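Local coordinates for proton-dependent oligopeptide transporter family protein (Xanthomonas campestris, PDB 6EI3) that probably carries small peptides across the bacterial membrane by coupling their movement to protons, and can adopt an auto-inhibited state, at residues Met254-Val257 against Leu258-Gly262; Val292-Ile295 against Phe296-Thr300; Tyr351-Leu354 against Arg355-Trp359. One frame throughout, in Å; residues are numbered along the deposited sequence.

Interaction 1 (Met254-Val257 against Leu258-Gly262); sequences MALV and LLLAG. With 78M ((2S)-2,3-dihydroxypropyl(7Z)-pentadec-7-enoate), chain O.
Leu256 and Leu260, one helical turn apart, meet through the CG methine of Leu256 and the CD1 methyl of Leu260, 4.0 Å from each other. The two side chains cross obliquely. In Leu256 the branch stands anti to the backbone N (chi1 171°), whereas that of Leu260 lies beside its own N, with CG over Leu256 O at 3.4 Å. Leu258 and Leu259 repeat this choice, each laying CG against the carbonyl O four residues back, that of Met254 and Ala255 respectively. Those same oxygens accept the i to i+4 backbone bonds of an unbroken alpha-helix, part of the transmembrane helix 248-270; the bond from Leu260 N to Leu256 O is 2.9 Å long. The side chains of Met254-Ala261 are all apolar, which suits packing on helices and lipid: Ala255 and Leu258 pack on helix 224-239, and Leu256 and Val257 on helix 430-456. Val257 and Ala261 also touch a bound monoacylglycerol, 78M. Val257 CG1 comes within 3.8 Å of C10 of the acyl chain, and the small Ala261 lets C5 approach its CA to 3.7 Å.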
loop_
_atom_site.group_PDB
_atom_site.type_symbol
_atom_site.label_atom_id
_atom_site.label_comp_id
_atom_site.label_asym_id
_atom_site.label_seq_id
_atom_site.Cartn_x
_atom_site.Cartn_y
_atom_site.Cartn_z
ATOM N N MET A 254 13.022 -3.350 8.231
ATOM C CA MET A 254 13.974 -4.416 7.914
ATOM C C MET A 254 13.732 -5.567 8.887
ATOM O O MET A 254 13.747 -6.724 8.471
ATOM C CB MET A 254 15.424 -3.921 8.013
ATOM C CG MET A 254 15.806 -2.950 6.913
ATOM S SD MET A 254 17.506 -2.366 7.098
ATOM C CE MET A 254 18.372 -3.641 6.207
ATOM N N ALA A 255 13.448 -5.234 10.171
ATOM C CA ALA A 255 13.134 -6.205 11.218
ATOM C C ALA A 255 11.855 -6.965 10.824
ATOM O O ALA A 255 11.842 -8.193 10.898
ATOM C CB ALA A 255 12.963 -5.501 12.559
ATOM N N LEU A 256 10.828 -6.248 10.323
ATOM C CA LEU A 256 9.574 -6.851 9.851
ATOM C C LEU A 256 9.833 -7.858 8.720
ATOM O O LEU A 256 9.364 -8.989 8.815
ATOM C CB LEU A 256 8.540 -5.784 9.454
ATOM C CG LEU A 256 7.245 -6.247 8.727
ATOM C CD1 LEU A 256 6.280 -6.996 9.675
ATOM C CD2 LEU A 256 6.548 -5.062 8.059
ATOM N N VAL A 257 10.635 -7.473 7.704
ATOM C CA VAL A 257 11.008 -8.336 6.569
ATOM C C VAL A 257 11.743 -9.594 7.047
ATOM O O VAL A 257 11.475 -10.693 6.546
ATOM C CB VAL A 257 11.805 -7.551 5.498
ATOM C CG1 VAL A 257 12.406 -8.481 4.437
ATOM C CG2 VAL A 257 10.925 -6.476 4.853
ATOM N N LEU A 258 12.659 -9.430 8.023
ATOM C CA LEU A 258 13.401 -10.546 8.615
ATOM C C LEU A 258 12.456 -11.496 9.337
ATOM O O LEU A 258 12.529 -12.707 9.099
ATOM C CB LEU A 258 14.515 -10.046 9.566
ATOM C CG LEU A 258 15.771 -9.484 8.882
ATOM C CD1 LEU A 258 16.621 -8.719 9.864
ATOM C CD2 LEU A 258 16.618 -10.596 8.243
ATOM N N LEU A 259 11.526 -10.956 10.154
ATOM C CA LEU A 259 10.537 -11.775 10.866
ATOM C C LEU A 259 9.612 -12.536 9.916
ATOM O O LEU A 259 9.265 -13.682 10.207
ATOM C CB LEU A 259 9.701 -10.950 11.859
ATOM C CG LEU A 259 10.448 -10.379 13.078
ATOM C CD1 LEU A 259 9.640 -9.251 13.730
ATOM C CD2 LEU A 259 10.818 -11.476 14.086
ATOM N N LEU A 260 9.217 -11.905 8.779
ATOM C CA LEU A 260 8.348 -12.558 7.798
ATOM C C LEU A 260 9.071 -13.717 7.098
ATOM O O LEU A 260 8.500 -14.794 6.956
ATOM C CB LEU A 260 7.799 -11.543 6.762
ATOM C CG LEU A 260 6.766 -10.524 7.279
ATOM C CD1 LEU A 260 6.576 -9.379 6.287
ATOM C CD2 LEU A 260 5.418 -11.190 7.602
ATOM N N ALA A 261 10.325 -13.499 6.683
ATOM C CA ALA A 261 11.108 -14.514 5.993
ATOM C C ALA A 261 11.486 -15.701 6.891
ATOM O O ALA A 261 11.307 -16.852 6.482
ATOM C CB ALA A 261 12.350 -13.890 5.371
ATOM N N GLY A 262 11.982 -15.410 8.094
ATOM C CA GLY A 262 12.415 -16.417 9.059
ATOM C C GLY A 262 11.297 -17.265 9.629
ATOM O O GLY A 262 11.385 -18.495 9.585
HETATM O O21 78M O . 6.778 -22.078 -3.057
HETATM C C20 78M O . 6.557 -21.921 -1.664
HETATM C C18 78M O . 7.748 -21.283 -0.989
HETATM O O19 78M O . 8.917 -22.077 -1.200
HETATM C C17 78M O . 7.531 -21.079 0.490
HETATM O O2 78M O . 8.501 -20.086 0.899
HETATM C C1 78M O . 8.334 -19.494 2.088
HETATM O O1 78M O . 7.527 -19.845 2.910
HETATM C C2 78M O . 9.271 -18.334 2.254
HETATM C C3 78M O . 8.553 -17.001 2.416
HETATM C C4 78M O . 9.234 -15.863 1.667
HETATM C C5 78M O . 9.798 -14.763 2.551
HETATM C C6 78M O . 8.766 -13.747 3.056
HETATM C C7 78M O . 8.846 -12.445 2.326
HETATM C C8 78M O . 9.273 -11.291 2.808
HETATM C C9 78M O . 9.352 -9.993 2.056
HETATM C C10 78M O . 10.694 -9.848 1.333
HETATM C C11 78M O . 10.591 -9.394 -0.113
HETATM C C12 78M O . 11.709 -9.938 -0.995
HETATM C C13 78M O . 11.568 -9.657 -2.485
HETATM C C15 78M O . 12.136 -8.136 -4.405
HETATM C C14 78M O . 11.995 -8.265 -2.914
#

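Interaction 2 (Val292-Ile295 against Phe296-Thr300); sequences VLVI and FALVT. With 78M ((2S)-2,3-dihydroxypropyl(7Z)-pentadec-7-enoate), chain O.
One wall of the groove that holds a monoacylglycerol, 78M, is built by Leu293, Val294, Ala297 and Thr300, while the same helix packs Val292 against Phe296 away from the lipid. There the CG1 methyl of Val292 sits over the centre of the Phe296 ring, 3.8 Å from the centroid and 11° off the ring normal, a CH-pi contact. Val292 CG1 is anti to the backbone N (chi1 156°), which sends this methyl along the helix toward the ring; the flat phenyl gives it a broad surface to rest on. Phe296 N bonds to Val292 O at 2.8 Å, and beyond the pair the ring meets Trp437 of helix 430-456. On the lipid side, Val294 CG2 approaches the ester oxygen O2 of 78M to 3.4 Å, and Leu293 CD2 lies 3.9 Å from C6 of its chain. The small Ala297 lies against the lipid, its O within 3.5 Å of C13. That oxygen also accepts a 2.7 Å bond from Thr300 OG1, a hydroxyl turned back over the preceding turn (chi1 62°) and bonded as well to Trp447 NE1. Past Ile295 the bonding slackens: Ile295 O receives only weak bonds from Leu298 N and Val299 N. A helix packed on several others, with an apolar face to lipid, is consistent with the all-helical membrane fold of the Major Facilitator Superfamily.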
loop_
_atom_site.group_PDB
_atom_site.type_symbol
_atom_site.label_atom_id
_atom_site.label_comp_id
_atom_site.label_asym_id
_atom_site.label_seq_id
_atom_site.Cartn_x
_atom_site.Cartn_y
_atom_site.Cartn_z
ATOM N N VAL A 292 1.290 -17.809 -1.180
ATOM C CA VAL A 292 0.748 -16.463 -1.432
ATOM C C VAL A 292 1.731 -15.403 -0.950
ATOM O O VAL A 292 1.953 -14.407 -1.647
ATOM C CB VAL A 292 -0.670 -16.288 -0.811
ATOM C CG1 VAL A 292 -1.007 -14.817 -0.541
ATOM C CG2 VAL A 292 -1.726 -16.930 -1.692
ATOM N N LEU A 293 2.325 -15.618 0.235
ATOM C CA LEU A 293 3.313 -14.722 0.826
ATOM C C LEU A 293 4.508 -14.537 -0.124
ATOM O O LEU A 293 5.005 -13.414 -0.242
ATOM C CB LEU A 293 3.752 -15.215 2.234
ATOM C CG LEU A 293 4.840 -14.394 2.984
ATOM C CD1 LEU A 293 4.373 -12.975 3.318
ATOM C CD2 LEU A 293 5.284 -15.104 4.260
ATOM N N VAL A 294 4.926 -15.616 -0.839
ATOM C CA VAL A 294 6.009 -15.536 -1.827
ATOM C C VAL A 294 5.571 -14.669 -3.025
ATOM O O VAL A 294 6.313 -13.765 -3.416
ATOM C CB VAL A 294 6.572 -16.914 -2.252
ATOM C CG1 VAL A 294 7.656 -16.759 -3.320
ATOM C CG2 VAL A 294 7.139 -17.649 -1.042
ATOM N N ILE A 295 4.366 -14.932 -3.579
ATOM C CA ILE A 295 3.784 -14.147 -4.677
ATOM C C ILE A 295 3.727 -12.653 -4.265
ATOM O O ILE A 295 4.177 -11.793 -5.031
ATOM C CB ILE A 295 2.403 -14.747 -5.084
ATOM C CG1 ILE A 295 2.607 -16.032 -5.904
ATOM C CG2 ILE A 295 1.540 -13.758 -5.863
ATOM C CD1 ILE A 295 1.656 -17.160 -5.585
ATOM N N PHE A 296 3.218 -12.362 -3.043
ATOM C CA PHE A 296 3.135 -10.994 -2.495
ATOM C C PHE A 296 4.517 -10.345 -2.348
ATOM O O PHE A 296 4.670 -9.186 -2.699
ATOM C CB PHE A 296 2.375 -10.954 -1.148
ATOM C CG PHE A 296 0.859 -11.055 -1.208
ATOM C CD1 PHE A 296 0.200 -11.300 -2.415
ATOM C CD2 PHE A 296 0.093 -10.908 -0.060
ATOM C CE1 PHE A 296 -1.196 -11.412 -2.461
ATOM C CE2 PHE A 296 -1.302 -11.026 -0.108
ATOM C CZ PHE A 296 -1.934 -11.272 -1.306
ATOM N N ALA A 297 5.519 -11.095 -1.874
ATOM C CA ALA A 297 6.896 -10.588 -1.709
ATOM C C ALA A 297 7.473 -10.103 -3.051
ATOM O O ALA A 297 8.141 -9.066 -3.124
ATOM C CB ALA A 297 7.792 -11.679 -1.109
ATOM N N LEU A 298 7.183 -10.856 -4.111
ATOM C CA LEU A 298 7.643 -10.589 -5.473
ATOM C C LEU A 298 6.918 -9.440 -6.150
ATOM O O LEU A 298 7.393 -8.938 -7.167
ATOM C CB LEU A 298 7.561 -11.884 -6.302
ATOM C CG LEU A 298 8.571 -12.953 -5.906
ATOM C CD1 LEU A 298 8.262 -14.287 -6.583
ATOM C CD2 LEU A 298 9.997 -12.507 -6.225
ATOM N N VAL A 299 5.775 -9.030 -5.585
ATOM C CA VAL A 299 4.950 -7.903 -6.030
ATOM C C VAL A 299 5.401 -6.593 -5.346
ATOM O O VAL A 299 5.120 -5.521 -5.873
ATOM C CB VAL A 299 3.422 -8.196 -5.831
ATOM C CG1 VAL A 299 2.574 -6.916 -5.821
ATOM C CG2 VAL A 299 2.919 -9.134 -6.922
ATOM N N THR A 300 6.094 -6.667 -4.191
ATOM C CA THR A 300 6.543 -5.452 -3.456
ATOM C C THR A 300 7.250 -4.406 -4.373
ATOM O O THR A 300 6.944 -3.236 -4.199
ATOM C CB THR A 300 7.386 -5.783 -2.201
ATOM O OG1 THR A 300 8.578 -6.482 -2.583
ATOM C CG2 THR A 300 6.618 -6.582 -1.175
HETATM O O21 78M O . 6.778 -22.078 -3.057
HETATM C C20 78M O . 6.557 -21.921 -1.664
HETATM C C18 78M O . 7.748 -21.283 -0.989
HETATM O O19 78M O . 8.917 -22.077 -1.200
HETATM C C17 78M O . 7.531 -21.079 0.490
HETATM O O2 78M O . 8.501 -20.086 0.899
HETATM C C1 78M O . 8.334 -19.494 2.088
HETATM O O1 78M O . 7.527 -19.845 2.910
HETATM C C2 78M O . 9.271 -18.334 2.254
HETATM C C3 78M O . 8.553 -17.001 2.416
HETATM C C4 78M O . 9.234 -15.863 1.667
HETATM C C5 78M O . 9.798 -14.763 2.551
HETATM C C6 78M O . 8.766 -13.747 3.056
HETATM C C7 78M O . 8.846 -12.445 2.326
HETATM C C8 78M O . 9.273 -11.291 2.808
HETATM C C9 78M O . 9.352 -9.993 2.056
HETATM C C10 78M O . 10.694 -9.848 1.333
HETATM C C11 78M O . 10.591 -9.394 -0.113
HETATM C C12 78M O . 11.709 -9.938 -0.995
HETATM C C13 78M O . 11.568 -9.657 -2.485
HETATM C C15 78M O . 12.136 -8.136 -4.405
HETATM C C14 78M O . 11.995 -8.265 -2.914
#

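Interaction 3 (Tyr351-Leu354 against Arg355-Trp359); sequences YPLL and RRLGW
The guanidinium of Arg355 has one face covered by Tyr351 CB, which sits over its centre 3.8 Å above the plane. Arg355 reaches there with its chain extended from CG to NE, running back along the helix past Tyr351 O. The guanidinium of Arg356 is covered on one face by Leu353 CA, off-centre, near one edge of the group. Its chain is instead bent at chi3 (-52°), which folds the group back so that NH2 reaches Leu353 CD1 at 3.7 Å; the two side chains are nearly perpendicular. The Trp359 ring receives Leu354 obliquely: CE3 lies 3.8 Å from Leu354 CG, and the side chains run alongside each other. Leu353 and Leu357 also lie side by side, their CD1 methyls 3.9 Å apart.

Beneath these groups helix 334-357 comes to its end. Arg355 N bonds to Tyr351 O and Arg356 N to Pro352 O, while Pro352, having no N-H to give to the turn before, marks a kink. Gly358 then takes positive phi (104°); at these backbone angles glycine, with no CB, avoids the carbonyl O before it, and the chain closes in a Schellman motif. Its outer bond, Trp359 N to Leu354 O at 3.0 Å, is weak, as is the inner one, Gly358 N to Arg355 O. The reversal brings Trp359 beside Leu354, where the CE3 and CZ3 side of the indole packs against CG and CD2, and the ring also touches a bound 78M.

Both arginines lie on the surface, where long chains let the charged groups lie along the helix with one face on apolar atoms. Arg355 has a long, weak ion pair with Glu360, and its NH2 is close to that of Arg366, a like charge that the nearby carboxylate may partly offset. Positive charge in the last turn may be favourable to the helix dipole.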
loop_
_atom_site.group_PDB
_atom_site.type_symbol
_atom_site.label_atom_id
_atom_site.label_comp_id
_atom_site.label_asym_id
_atom_site.label_seq_id
_atom_site.Cartn_x
_atom_site.Cartn_y
_atom_site.Cartn_z
ATOM N N TYR A 351 -9.321 -8.447 -22.121
ATOM C CA TYR A 351 -9.369 -9.849 -21.668
ATOM C C TYR A 351 -10.234 -10.688 -22.607
ATOM O O TYR A 351 -9.684 -11.651 -23.153
ATOM C CB TYR A 351 -9.755 -10.020 -20.181
ATOM C CG TYR A 351 -8.889 -9.249 -19.203
ATOM C CD1 TYR A 351 -7.552 -8.972 -19.485
ATOM C CD2 TYR A 351 -9.396 -8.830 -17.976
ATOM C CE1 TYR A 351 -6.761 -8.238 -18.604
ATOM C CE2 TYR A 351 -8.604 -8.117 -17.071
ATOM C CZ TYR A 351 -7.286 -7.830 -17.389
ATOM O OH TYR A 351 -6.504 -7.124 -16.510
ATOM N N PRO A 352 -11.492 -10.277 -22.954
ATOM C CA PRO A 352 -12.272 -11.060 -23.932
ATOM C C PRO A 352 -11.573 -11.237 -25.276
ATOM O O PRO A 352 -11.625 -12.332 -25.811
ATOM C CB PRO A 352 -13.578 -10.277 -24.045
ATOM C CG PRO A 352 -13.727 -9.637 -22.721
ATOM C CD PRO A 352 -12.319 -9.169 -22.424
ATOM N N LEU A 353 -10.849 -10.207 -25.775
ATOM C CA LEU A 353 -10.074 -10.284 -27.027
ATOM C C LEU A 353 -9.044 -11.395 -26.911
ATOM O O LEU A 353 -9.118 -12.364 -27.660
ATOM C CB LEU A 353 -9.380 -8.941 -27.356
ATOM C CG LEU A 353 -8.439 -8.902 -28.583
ATOM C CD1 LEU A 353 -9.205 -9.121 -29.914
ATOM C CD2 LEU A 353 -7.668 -7.595 -28.639
ATOM N N LEU A 354 -8.130 -11.269 -25.914
ATOM C CA LEU A 354 -7.040 -12.191 -25.577
ATOM C C LEU A 354 -7.525 -13.645 -25.466
ATOM O O LEU A 354 -6.868 -14.528 -26.007
ATOM C CB LEU A 354 -6.358 -11.727 -24.265
ATOM C CG LEU A 354 -5.027 -10.941 -24.343
ATOM C CD1 LEU A 354 -4.973 -9.980 -25.527
ATOM C CD2 LEU A 354 -4.764 -10.182 -23.045
ATOM N N ARG A 355 -8.694 -13.872 -24.812
ATOM C CA ARG A 355 -9.347 -15.180 -24.646
ATOM C C ARG A 355 -9.741 -15.766 -25.999
ATOM O O ARG A 355 -9.493 -16.948 -26.237
ATOM C CB ARG A 355 -10.596 -15.067 -23.756
ATOM C CG ARG A 355 -10.286 -14.973 -22.276
ATOM C CD ARG A 355 -11.482 -14.537 -21.471
ATOM N NE ARG A 355 -11.089 -14.063 -20.144
ATOM C CZ ARG A 355 -11.802 -13.212 -19.412
ATOM N NH1 ARG A 355 -12.945 -12.721 -19.877
ATOM N NH2 ARG A 355 -11.371 -12.834 -18.216
ATOM N N ARG A 356 -10.348 -14.939 -26.885
ATOM C CA ARG A 356 -10.776 -15.336 -28.237
ATOM C C ARG A 356 -9.574 -15.631 -29.128
ATOM O O ARG A 356 -9.670 -16.490 -30.004
ATOM C CB ARG A 356 -11.633 -14.247 -28.903
ATOM C CG ARG A 356 -13.010 -14.046 -28.277
ATOM C CD ARG A 356 -13.939 -13.215 -29.154
ATOM N NE ARG A 356 -13.332 -11.951 -29.582
ATOM C CZ ARG A 356 -13.356 -10.819 -28.885
ATOM N NH1 ARG A 356 -13.972 -10.766 -27.709
ATOM N NH2 ARG A 356 -12.771 -9.731 -29.358
ATOM N N LEU A 357 -8.454 -14.905 -28.909
ATOM C CA LEU A 357 -7.202 -15.023 -29.662
ATOM C C LEU A 357 -6.329 -16.224 -29.249
ATOM O O LEU A 357 -5.387 -16.564 -29.968
ATOM C CB LEU A 357 -6.408 -13.704 -29.581
ATOM C CG LEU A 357 -6.249 -12.897 -30.887
ATOM C CD1 LEU A 357 -7.599 -12.389 -31.416
ATOM C CD2 LEU A 357 -5.309 -11.723 -30.678
ATOM N N GLY A 358 -6.657 -16.863 -28.123
ATOM C CA GLY A 358 -5.928 -18.037 -27.657
ATOM C C GLY A 358 -4.959 -17.844 -26.507
ATOM O O GLY A 358 -4.488 -18.837 -25.946
ATOM N N TRP A 359 -4.642 -16.582 -26.141
ATOM C CA TRP A 359 -3.741 -16.294 -25.017
ATOM C C TRP A 359 -4.604 -15.982 -23.805
ATOM O O TRP A 359 -5.132 -14.868 -23.680
ATOM C CB TRP A 359 -2.768 -15.150 -25.353
ATOM C CG TRP A 359 -1.592 -15.016 -24.425
ATOM C CD1 TRP A 359 -0.396 -15.670 -24.517
ATOM C CD2 TRP A 359 -1.457 -14.082 -23.338
ATOM N NE1 TRP A 359 0.464 -15.225 -23.532
ATOM C CE2 TRP A 359 -0.157 -14.245 -22.803
ATOM C CE3 TRP A 359 -2.307 -13.118 -22.765
ATOM C CZ2 TRP A 359 0.299 -13.500 -21.705
ATOM C CZ3 TRP A 359 -1.846 -12.365 -21.695
ATOM C CH2 TRP A 359 -0.568 -12.580 -21.158
#

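Interactions 1, 2 and 3 follow one another along the chain. The first two are local contacts within the consecutive helices 248-270 and 281-306; the third runs from the last turn of helix 334-357 into the turn after it. Interactions 1 and 2 have centres 13 Å apart and touch where Leu260 O meets Leu293 CD2 at 4.2 Å; the same bound 78M lies between their two helices, with residues of others, among them Trp447 and Tyr493, completing its site. Interaction 3 stands well away, its centre 27 Å from that of interaction 2 and 40 Å from that of interaction 1, and it meets a different lipid. The set thus runs from helices that share a bound lipid to a charged helix end at the transporter's surface.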